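PDB 4WD2: aromatic-amino-acid transaminase TyrB from Burkholderia cenocepacia K56-2Valvano, which probably catalyses the pyridoxal 5'-phosphate-dependent transfer of amino groups between aromatic amino acids and 2-oxo acids. Local coordinates for residues G42-A47 with C384-N389; S181-H186 with R212-F217; N191-D196 with F356-L361. All coordinates share one frame; numbering follows the deposited sequence.

Interaction 1 (G42-A47 with C384-N389)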
loop_
_atom_site.group_PDB
_atom_site.type_symbol
_atom_site.label_atom_id
_atom_site.label_comp_id
_atom_site.label_asym_id
_atom_site.label_seq_id
_atom_site.Cartn_x
_atom_site.Cartn_y
_atom_site.Cartn_z
ATOM N N GLY A 42 10.777 10.537 -15.754
ATOM C CA GLY A 42 9.514 11.253 -15.795
ATOM C C GLY A 42 9.046 11.776 -14.453
ATOM O O GLY A 42 8.010 11.352 -13.937
ATOM N N ILE A 43 9.825 12.691 -13.881
ATOM C CA ILE A 43 9.469 13.362 -12.635
ATOM C C ILE A 43 9.868 14.833 -12.756
ATOM O O ILE A 43 10.611 15.188 -13.661
ATOM C CB ILE A 43 10.167 12.730 -11.410
ATOM C CG1 ILE A 43 11.681 12.874 -11.510
ATOM C CG2 ILE A 43 9.795 11.258 -11.251
ATOM C CD1 ILE A 43 12.408 12.265 -10.323
ATOM N N TYR A 44 9.383 15.685 -11.856
ATOM C CA TYR A 44 9.733 17.103 -11.924
ATOM C C TYR A 44 11.109 17.395 -11.321
ATOM O O TYR A 44 11.412 16.979 -10.205
ATOM C CB TYR A 44 8.679 17.974 -11.227
ATOM C CG TYR A 44 9.007 19.457 -11.307
ATOM C CD1 TYR A 44 8.631 20.216 -12.407
ATOM C CD2 TYR A 44 9.712 20.090 -10.288
ATOM C CE1 TYR A 44 8.941 21.569 -12.485
ATOM C CE2 TYR A 44 10.031 21.439 -10.361
ATOM C CZ TYR A 44 9.644 22.168 -11.457
ATOM O OH TYR A 44 9.962 23.502 -11.519
ATOM N N PHE A 45 11.935 18.108 -12.083
ATOM C CA PHE A 45 13.187 18.671 -11.586
ATOM C C PHE A 45 13.066 20.193 -11.612
ATOM O O PHE A 45 12.326 20.735 -12.423
ATOM C CB PHE A 45 14.378 18.204 -12.428
ATOM C CG PHE A 45 14.520 16.714 -12.491
ATOM C CD1 PHE A 45 13.807 15.974 -13.419
ATOM C CD2 PHE A 45 15.355 16.049 -11.611
ATOM C CE1 PHE A 45 13.931 14.593 -13.474
ATOM C CE2 PHE A 45 15.488 14.668 -11.654
ATOM C CZ PHE A 45 14.776 13.937 -12.585
ATOM N N ASP A 46 13.773 20.886 -10.727
ATOM C CA ASP A 46 13.665 22.340 -10.687
ATOM C C ASP A 46 14.672 23.005 -11.621
ATOM O O ASP A 46 15.269 22.348 -12.474
ATOM C CB ASP A 46 13.831 22.868 -9.248
ATOM C CG ASP A 46 15.159 22.466 -8.598
ATOM O OD1 ASP A 46 16.135 22.136 -9.306
ATOM O OD2 ASP A 46 15.225 22.502 -7.350
ATOM N N ALA A 47 14.855 24.311 -11.451
ATOM C CA ALA A 47 15.741 25.085 -12.317
ATOM C C ALA A 47 17.183 24.601 -12.244
ATOM O O ALA A 47 17.959 24.813 -13.172
ATOM C CB ALA A 47 15.671 26.564 -11.959
ATOM N N CYS A 384 10.761 14.164 -21.142
ATOM C CA CYS A 384 10.285 14.847 -19.955
ATOM C C CYS A 384 10.749 16.294 -19.993
ATOM O O CYS A 384 11.921 16.584 -19.748
ATOM C CB CYS A 384 10.781 14.175 -18.674
ATOM S SG CYS A 384 10.125 14.991 -17.198
ATOM N N VAL A 385 9.818 17.193 -20.305
ATOM C CA VAL A 385 10.104 18.620 -20.399
ATOM C C VAL A 385 10.646 19.179 -19.079
ATOM O O VAL A 385 11.438 20.120 -19.076
ATOM C CB VAL A 385 8.842 19.404 -20.817
ATOM C CG1 VAL A 385 9.179 20.858 -21.113
ATOM C CG2 VAL A 385 8.201 18.751 -22.031
ATOM N N ALA A 386 10.232 18.592 -17.958
ATOM C CA ALA A 386 10.694 19.049 -16.648
ATOM C C ALA A 386 12.196 18.810 -16.454
ATOM O O ALA A 386 12.817 19.397 -15.565
ATOM C CB ALA A 386 9.901 18.366 -15.541
ATOM N N GLY A 387 12.779 17.959 -17.293
ATOM C CA GLY A 387 14.213 17.708 -17.250
ATOM C C GLY A 387 15.037 18.822 -17.873
ATOM O O GLY A 387 16.269 18.838 -17.772
ATOM N N LEU A 388 14.344 19.757 -18.521
ATOM C CA LEU A 388 14.969 20.922 -19.135
ATOM C C LEU A 388 15.171 22.060 -18.138
ATOM O O LEU A 388 14.295 22.356 -17.333
ATOM C CB LEU A 388 14.120 21.421 -20.308
ATOM C CG LEU A 388 13.964 20.478 -21.502
ATOM C CD1 LEU A 388 12.885 20.984 -22.442
ATOM C CD2 LEU A 388 15.286 20.356 -22.234
ATOM N N ASN A 389 16.330 22.701 -18.210
ATOM C CA ASN A 389 16.595 23.901 -17.433
ATOM C C ASN A 389 17.526 24.795 -18.234
ATOM O O ASN A 389 17.883 24.458 -19.362
ATOM C CB ASN A 389 17.191 23.556 -16.065
ATOM C CG ASN A 389 18.354 22.585 -16.163
ATOM O OD1 ASN A 389 19.364 22.884 -16.791
ATOM N ND2 ASN A 389 18.220 21.420 -15.537
HETATM O O HOH W 1 15.412 20.499 -14.515
HETATM O O HOH W 2 20.459 25.117 -14.339
#
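Ala386 presents its methyl group to the backbone of the 42-47 loop, with CB 3.8 Å from Tyr44 CA and equally near Ile43 O. The Tyr44 ring meets the same methyl obliquely, its CD1 3.9 Å from Ala386 CB. With CG anti to the backbone N (chi1 -179°), that ring is carried on toward helix 309-338, where it packs on Met322 and its OH bonds to Arg325 NE. Phe45 leaves the chain on the other course: its CB points at the 384-389 segment, and its ring brings an edge to Ala386 O, which lies near the ring plane, while Gly387 CA approaches the ring obliquely at 4.2 Å from CD1. Beside Ala386, the thiol of Cys384 reaches the start of the loop, SG lying 3.6 Å from Ile43 O and a little farther from Gly42 CA.

No direct hydrogen bond joins the two segments. A water instead donates to Asp46 O and Ala386 O and accepts from Asn389 ND2, so three bonds fix it between the chains. Asn389 CB also packs against Ala47 O at 3.2 Å, and the asparagine OD1 turns to Ser391 OG. The Ala386 turn is a short 3-10 segment, closed by Gly387 N bonding to Cys384 O at 2.9 Å. Ile43 meanwhile packs on Tyr73 of the second subunit. Side-chain packing and a bridging water thus join the loop after strand 37-38 to the 3-10 turn after strand 382-384, as in the small domain of class I aminotransferases, which both ends of the chain build.

Interaction 2 (S181-H186 with R212-F217)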
loop_
_atom_site.group_PDB
_atom_site.type_symbol
_atom_site.label_atom_id
_atom_site.label_comp_id
_atom_site.label_asym_id
_atom_site.label_seq_id
_atom_site.Cartn_x
_atom_site.Cartn_y
_atom_site.Cartn_z
ATOM N N SER A 181 -19.050 0.132 -19.834
ATOM C CA SER A 181 -17.654 0.055 -20.239
ATOM C C SER A 181 -16.824 1.035 -19.408
ATOM O O SER A 181 -17.226 2.181 -19.194
ATOM C CB SER A 181 -17.498 0.361 -21.730
ATOM O OG SER A 181 -18.148 -0.617 -22.525
ATOM N N ILE A 182 -15.672 0.581 -18.931
ATOM C CA ILE A 182 -14.810 1.424 -18.111
ATOM C C ILE A 182 -13.822 2.175 -19.000
ATOM O O ILE A 182 -13.012 1.567 -19.695
ATOM C CB ILE A 182 -14.044 0.594 -17.058
ATOM C CG1 ILE A 182 -15.031 -0.116 -16.127
ATOM C CG2 ILE A 182 -13.097 1.489 -16.265
ATOM C CD1 ILE A 182 -14.446 -1.315 -15.399
ATOM N N VAL A 183 -13.892 3.504 -18.980
ATOM C CA VAL A 183 -13.054 4.310 -19.856
ATOM C C VAL A 183 -12.037 5.113 -19.051
ATOM O O VAL A 183 -12.393 6.059 -18.354
ATOM C CB VAL A 183 -13.913 5.263 -20.720
ATOM C CG1 VAL A 183 -13.048 6.010 -21.727
ATOM C CG2 VAL A 183 -14.996 4.480 -21.438
ATOM N N LEU A 184 -10.769 4.722 -19.149
ATOM C CA LEU A 184 -9.684 5.424 -18.466
ATOM C C LEU A 184 -9.342 6.701 -19.216
ATOM O O LEU A 184 -8.999 6.669 -20.404
ATOM C CB LEU A 184 -8.437 4.540 -18.349
ATOM C CG LEU A 184 -8.166 3.774 -17.050
ATOM C CD1 LEU A 184 -6.883 2.974 -17.195
ATOM C CD2 LEU A 184 -8.054 4.696 -15.848
ATOM N N LEU A 185 -9.430 7.824 -18.522
ATOM C CA LEU A 185 -9.186 9.120 -19.142
ATOM C C LEU A 185 -8.172 9.928 -18.348
ATOM O O LEU A 185 -8.270 10.016 -17.126
ATOM C CB LEU A 185 -10.497 9.896 -19.262
ATOM C CG LEU A 185 -11.588 9.184 -20.064
ATOM C CD1 LEU A 185 -12.967 9.566 -19.565
ATOM C CD2 LEU A 185 -11.446 9.502 -21.553
ATOM N N HIS A 186 -7.192 10.506 -19.039
ATOM C CA HIS A 186 -6.291 11.450 -18.403
ATOM C C HIS A 186 -7.044 12.768 -18.232
ATOM O O HIS A 186 -7.636 13.272 -19.184
ATOM C CB HIS A 186 -5.021 11.646 -19.231
ATOM C CG HIS A 186 -4.192 10.407 -19.379
ATOM N ND1 HIS A 186 -2.866 10.355 -19.009
ATOM C CD2 HIS A 186 -4.497 9.181 -19.867
ATOM C CE1 HIS A 186 -2.391 9.145 -19.254
ATOM N NE2 HIS A 186 -3.361 8.415 -19.777
ATOM N N ARG A 212 -24.361 7.059 -23.183
ATOM C CA ARG A 212 -24.108 5.637 -23.381
ATOM C C ARG A 212 -23.952 4.870 -22.065
ATOM O O ARG A 212 -23.715 3.664 -22.076
ATOM C CB ARG A 212 -22.870 5.449 -24.255
ATOM C CG ARG A 212 -23.004 6.060 -25.657
ATOM C CD ARG A 212 -24.128 5.410 -26.434
ATOM N NE ARG A 212 -24.110 5.783 -27.845
ATOM C CZ ARG A 212 -25.034 5.421 -28.730
ATOM N NH1 ARG A 212 -26.066 4.672 -28.355
ATOM N NH2 ARG A 212 -24.931 5.813 -29.994
ATOM N N GLU A 213 -24.094 5.576 -20.944
ATOM C CA GLU A 213 -24.040 4.970 -19.614
ATOM C C GLU A 213 -22.715 4.273 -19.374
ATOM O O GLU A 213 -22.672 3.148 -18.866
ATOM C CB GLU A 213 -25.193 3.976 -19.417
ATOM C CG GLU A 213 -26.560 4.626 -19.472
ATOM C CD GLU A 213 -27.680 3.614 -19.464
ATOM O OE1 GLU A 213 -28.495 3.638 -20.406
ATOM O OE2 GLU A 213 -27.744 2.795 -18.523
ATOM N N LEU A 214 -21.637 4.948 -19.755
ATOM C CA LEU A 214 -20.295 4.425 -19.552
ATOM C C LEU A 214 -19.785 4.747 -18.151
ATOM O O LEU A 214 -20.388 5.551 -17.427
ATOM C CB LEU A 214 -19.338 4.994 -20.598
ATOM C CG LEU A 214 -19.774 4.808 -22.044
ATOM C CD1 LEU A 214 -18.625 5.148 -22.981
ATOM C CD2 LEU A 214 -20.274 3.378 -22.275
ATOM N N LEU A 215 -18.676 4.108 -17.784
ATOM C CA LEU A 215 -18.026 4.322 -16.497
ATOM C C LEU A 215 -16.667 4.983 -16.647
ATOM O O LEU A 215 -15.654 4.296 -16.784
ATOM C CB LEU A 215 -17.855 2.996 -15.758
ATOM C CG LEU A 215 -19.008 2.579 -14.863
ATOM C CD1 LEU A 215 -18.781 1.157 -14.375
ATOM C CD2 LEU A 215 -19.113 3.551 -13.695
ATOM N N PRO A 216 -16.636 6.320 -16.596
ATOM C CA PRO A 216 -15.372 7.052 -16.701
ATOM C C PRO A 216 -14.516 6.911 -15.450
ATOM O O PRO A 216 -14.980 7.117 -14.318
ATOM C CB PRO A 216 -15.822 8.505 -16.901
ATOM C CG PRO A 216 -17.155 8.578 -16.248
ATOM C CD PRO A 216 -17.793 7.228 -16.490
ATOM N N PHE A 217 -13.265 6.532 -15.673
ATOM C CA PHE A 217 -12.254 6.474 -14.632
ATOM C C PHE A 217 -11.212 7.536 -14.974
ATOM O O PHE A 217 -10.358 7.331 -15.840
ATOM C CB PHE A 217 -11.629 5.074 -14.548
ATOM C CG PHE A 217 -11.039 4.735 -13.199
ATOM C CD1 PHE A 217 -10.996 3.425 -12.768
ATOM C CD2 PHE A 217 -10.531 5.721 -12.369
ATOM C CE1 PHE A 217 -10.462 3.102 -11.543
ATOM C CE2 PHE A 217 -9.996 5.403 -11.140
ATOM C CZ PHE A 217 -9.961 4.091 -10.726
#
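Strands 182-186 and 215-217 run parallel, their axes 4.5 Å apart and 30° from alignment, and four backbone hydrogen bonds join the segments. The pair closes a beta-alpha-beta crossover through helix 199-211 in the large-domain sheet of the class I aminotransferase fold. Leu215 N bonds to Ser181 O, Val183 N to Leu215 O, Phe217 N to Val183 O and Leu185 N to Phe217 O. Pro216, having no N-H, sits where its nitrogen is not needed for this pairing.

Ile182, Leu184, Leu215 and Phe217 share one face of the sheet. Leu184 and Phe217 lie side by side and point the same way, with Leu184 CD2 3.8 Å from Phe217 CB and oblique to the ring. The Phe217 side chain touches Leu122 of helix 110-125, which also meets Ile182 and Leu215. Ile182 reaches Phe217 as well, through CG2 at 4.2 Å from CB.

Val183 and Pro216 occupy the other face. Val183 CG2 meets Leu214 CD1 at 4.0 Å, the two side chains crossing at a slant, and both residues rest on Ile174 of helix 167-175. Glu213, with positive phi, belongs to a Schellman motif after helix 199-211, just ahead of the strand. Farther along, Leu185 crosses Pro216 and puts its CD1 4.0 Å from Pro216 CB.

Interaction 3 (N191-D196 with F356-L361)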
loop_
_atom_site.group_PDB
_atom_site.type_symbol
_atom_site.label_atom_id
_atom_site.label_comp_id
_atom_site.label_asym_id
_atom_site.label_seq_id
_atom_site.Cartn_x
_atom_site.Cartn_y
_atom_site.Cartn_z
ATOM N N ASN A 191 0.112 11.579 -20.095
ATOM C CA ASN A 191 1.333 10.803 -20.007
ATOM C C ASN A 191 1.155 9.598 -20.921
ATOM O O ASN A 191 0.287 8.766 -20.679
ATOM C CB ASN A 191 1.592 10.394 -18.550
ATOM C CG ASN A 191 2.898 9.637 -18.364
ATOM O OD1 ASN A 191 3.661 9.457 -19.301
ATOM N ND2 ASN A 191 3.164 9.204 -17.134
ATOM N N PRO A 192 1.997 9.459 -21.955
ATOM C CA PRO A 192 3.266 10.125 -22.245
ATOM C C PRO A 192 3.269 11.272 -23.261
ATOM O O PRO A 192 4.351 11.809 -23.496
ATOM C CB PRO A 192 4.096 8.973 -22.808
ATOM C CG PRO A 192 3.093 8.209 -23.613
ATOM C CD PRO A 192 1.782 8.318 -22.862
ATOM N N THR A 193 2.131 11.649 -23.839
ATOM C CA THR A 193 2.159 12.465 -25.057
ATOM C C THR A 193 2.026 13.968 -24.834
ATOM O O THR A 193 2.437 14.763 -25.678
ATOM C CB THR A 193 1.048 12.040 -26.034
ATOM O OG1 THR A 193 -0.227 12.439 -25.512
ATOM C CG2 THR A 193 1.071 10.529 -26.250
ATOM N N GLY A 194 1.440 14.364 -23.713
ATOM C CA GLY A 194 1.196 15.773 -23.459
ATOM C C GLY A 194 0.037 16.328 -24.274
ATOM O O GLY A 194 -0.270 17.519 -24.199
ATOM N N VAL A 195 -0.626 15.475 -25.051
ATOM C CA VAL A 195 -1.780 15.936 -25.820
ATOM C C VAL A 195 -3.043 15.891 -24.950
ATOM O O VAL A 195 -3.422 14.833 -24.447
ATOM C CB VAL A 195 -1.982 15.097 -27.103
ATOM C CG1 VAL A 195 -3.283 15.477 -27.799
ATOM C CG2 VAL A 195 -0.803 15.275 -28.058
ATOM N N ASP A 196 -3.687 17.044 -24.778
ATOM C CA ASP A 196 -4.892 17.150 -23.946
ATOM C C ASP A 196 -6.130 17.556 -24.740
ATOM O O ASP A 196 -6.033 18.245 -25.753
ATOM C CB ASP A 196 -4.689 18.169 -22.817
ATOM C CG ASP A 196 -3.692 17.709 -21.770
ATOM O OD1 ASP A 196 -3.284 16.530 -21.810
ATOM O OD2 ASP A 196 -3.332 18.527 -20.891
ATOM N N PHE A 356 5.375 15.990 -20.036
ATOM C CA PHE A 356 5.839 15.192 -21.167
ATOM C C PHE A 356 5.500 15.777 -22.511
ATOM O O PHE A 356 4.516 16.496 -22.665
ATOM C CB PHE A 356 5.267 13.780 -21.085
ATOM C CG PHE A 356 5.575 13.089 -19.795
ATOM C CD1 PHE A 356 6.852 12.628 -19.534
ATOM C CD2 PHE A 356 4.593 12.921 -18.833
ATOM C CE1 PHE A 356 7.147 12.000 -18.338
ATOM C CE2 PHE A 356 4.878 12.301 -17.639
ATOM C CZ PHE A 356 6.160 11.836 -17.388
ATOM N N THR A 357 6.333 15.453 -23.490
ATOM C CA THR A 357 6.040 15.763 -24.875
ATOM C C THR A 357 6.404 14.561 -25.740
ATOM O O THR A 357 7.426 13.900 -25.516
ATOM C CB THR A 357 6.777 17.047 -25.342
ATOM O OG1 THR A 357 5.833 18.121 -25.445
ATOM C CG2 THR A 357 7.452 16.854 -26.710
ATOM N N TYR A 358 5.519 14.242 -26.678
ATOM C CA TYR A 358 5.814 13.266 -27.716
ATOM C C TYR A 358 6.502 13.999 -28.853
ATOM O O TYR A 358 5.845 14.716 -29.606
ATOM C CB TYR A 358 4.535 12.578 -28.206
ATOM C CG TYR A 358 4.468 11.106 -27.862
ATOM C CD1 TYR A 358 5.025 10.624 -26.685
ATOM C CD2 TYR A 358 3.868 10.198 -28.724
ATOM C CE1 TYR A 358 4.977 9.281 -26.370
ATOM C CE2 TYR A 358 3.811 8.854 -28.417
ATOM C CZ TYR A 358 4.375 8.401 -27.242
ATOM O OH TYR A 358 4.325 7.067 -26.931
ATOM N N THR A 359 7.821 13.838 -28.965
ATOM C CA THR A 359 8.605 14.611 -29.926
ATOM C C THR A 359 8.302 14.219 -31.364
ATOM O O THR A 359 8.548 14.990 -32.289
ATOM C CB THR A 359 10.128 14.456 -29.695
ATOM O OG1 THR A 359 10.504 13.080 -29.829
ATOM C CG2 THR A 359 10.524 14.959 -28.309
ATOM N N GLY A 360 7.788 13.012 -31.554
ATOM C CA GLY A 360 7.547 12.512 -32.891
ATOM C C GLY A 360 8.815 12.035 -33.576
ATOM O O GLY A 360 8.791 11.685 -34.756
ATOM N N LEU A 361 9.928 12.028 -32.845
ATOM C CA LEU A 361 11.186 11.504 -33.373
ATOM C C LEU A 361 11.068 9.996 -33.578
ATOM O O LEU A 361 10.461 9.314 -32.753
ATOM C CB LEU A 361 12.356 11.825 -32.432
ATOM C CG LEU A 361 13.184 13.087 -32.719
ATOM C CD1 LEU A 361 12.358 14.354 -32.613
ATOM C CD2 LEU A 361 14.390 13.165 -31.791
#
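The Asn191 side chain crosses the rim of the Phe356 ring, amide and ring planes only 17° apart, with OD1 over one face near the edge and CG 3.4 Å from Phe356 CE2. This contact lies at the cofactor site of the class I aminotransferase fold, for Asn191 ND2 bonds to O3 of the pyridoxal phosphate-lysine residue at position 254. CG of Asn191 stands anti to the backbone N (chi1 -177°), which brings the amide across the phenylalanine.

The peptide bond before Pro192 is cis. Pro192 lies alongside Tyr358, its CG 3.5 Å from Tyr358 CE1, and its carbonyl oxygen comes within 3.2 Å of Phe356 CB. That oxygen is buried here and has no hydrogen-bonding partner in the model. The next residue takes a face of the tyrosine: Thr193 CG2 stands 3.7 Å from the centroid of the Tyr358 ring, almost directly over its centre, a CH-pi contact. Tyr358 N donates to Thr193 O across 3.3 Å, from above the carbonyl plane rather than along a lone pair.

Farther out, Arg382 of the paired strand 382-384 packs against Pro192, Phe356 and Tyr358, while Tyr158 meets the Tyr358 ring edge-to-face. Asp196 OD2 forms a salt bridge with Arg353 NH2 and accepts from Cys189 N. Within the 191-196 loop an ST turn fixes the threonine hydroxyl: Val195 N donates to Thr193 OG1 at 3.1 Å, nearly straight at 164°.

In the fold
Along the chain, interactions 2 and 3 are both nested inside the loop closed by interaction 1, and their own segments alternate. Interaction 2 lies in the eight-stranded mixed sheet, on the opposite side of the chain's centre from interaction 1, with their centres 31 Å apart. Interaction 3 stands 14 Å from interaction 1 and 22 Å from interaction 2, centre to centre, and touches both: Gly42 and Cys384 pack on the Phe356 ring, and His186 meets the Asn191 backbone. The antiparallel pair 356-358 and 382-384 supplies residues to interactions 1 and 3. The loop after strand 182-186 therefore runs from the central sheet past the cofactor, which Asn191 bonds, to strand 356-358.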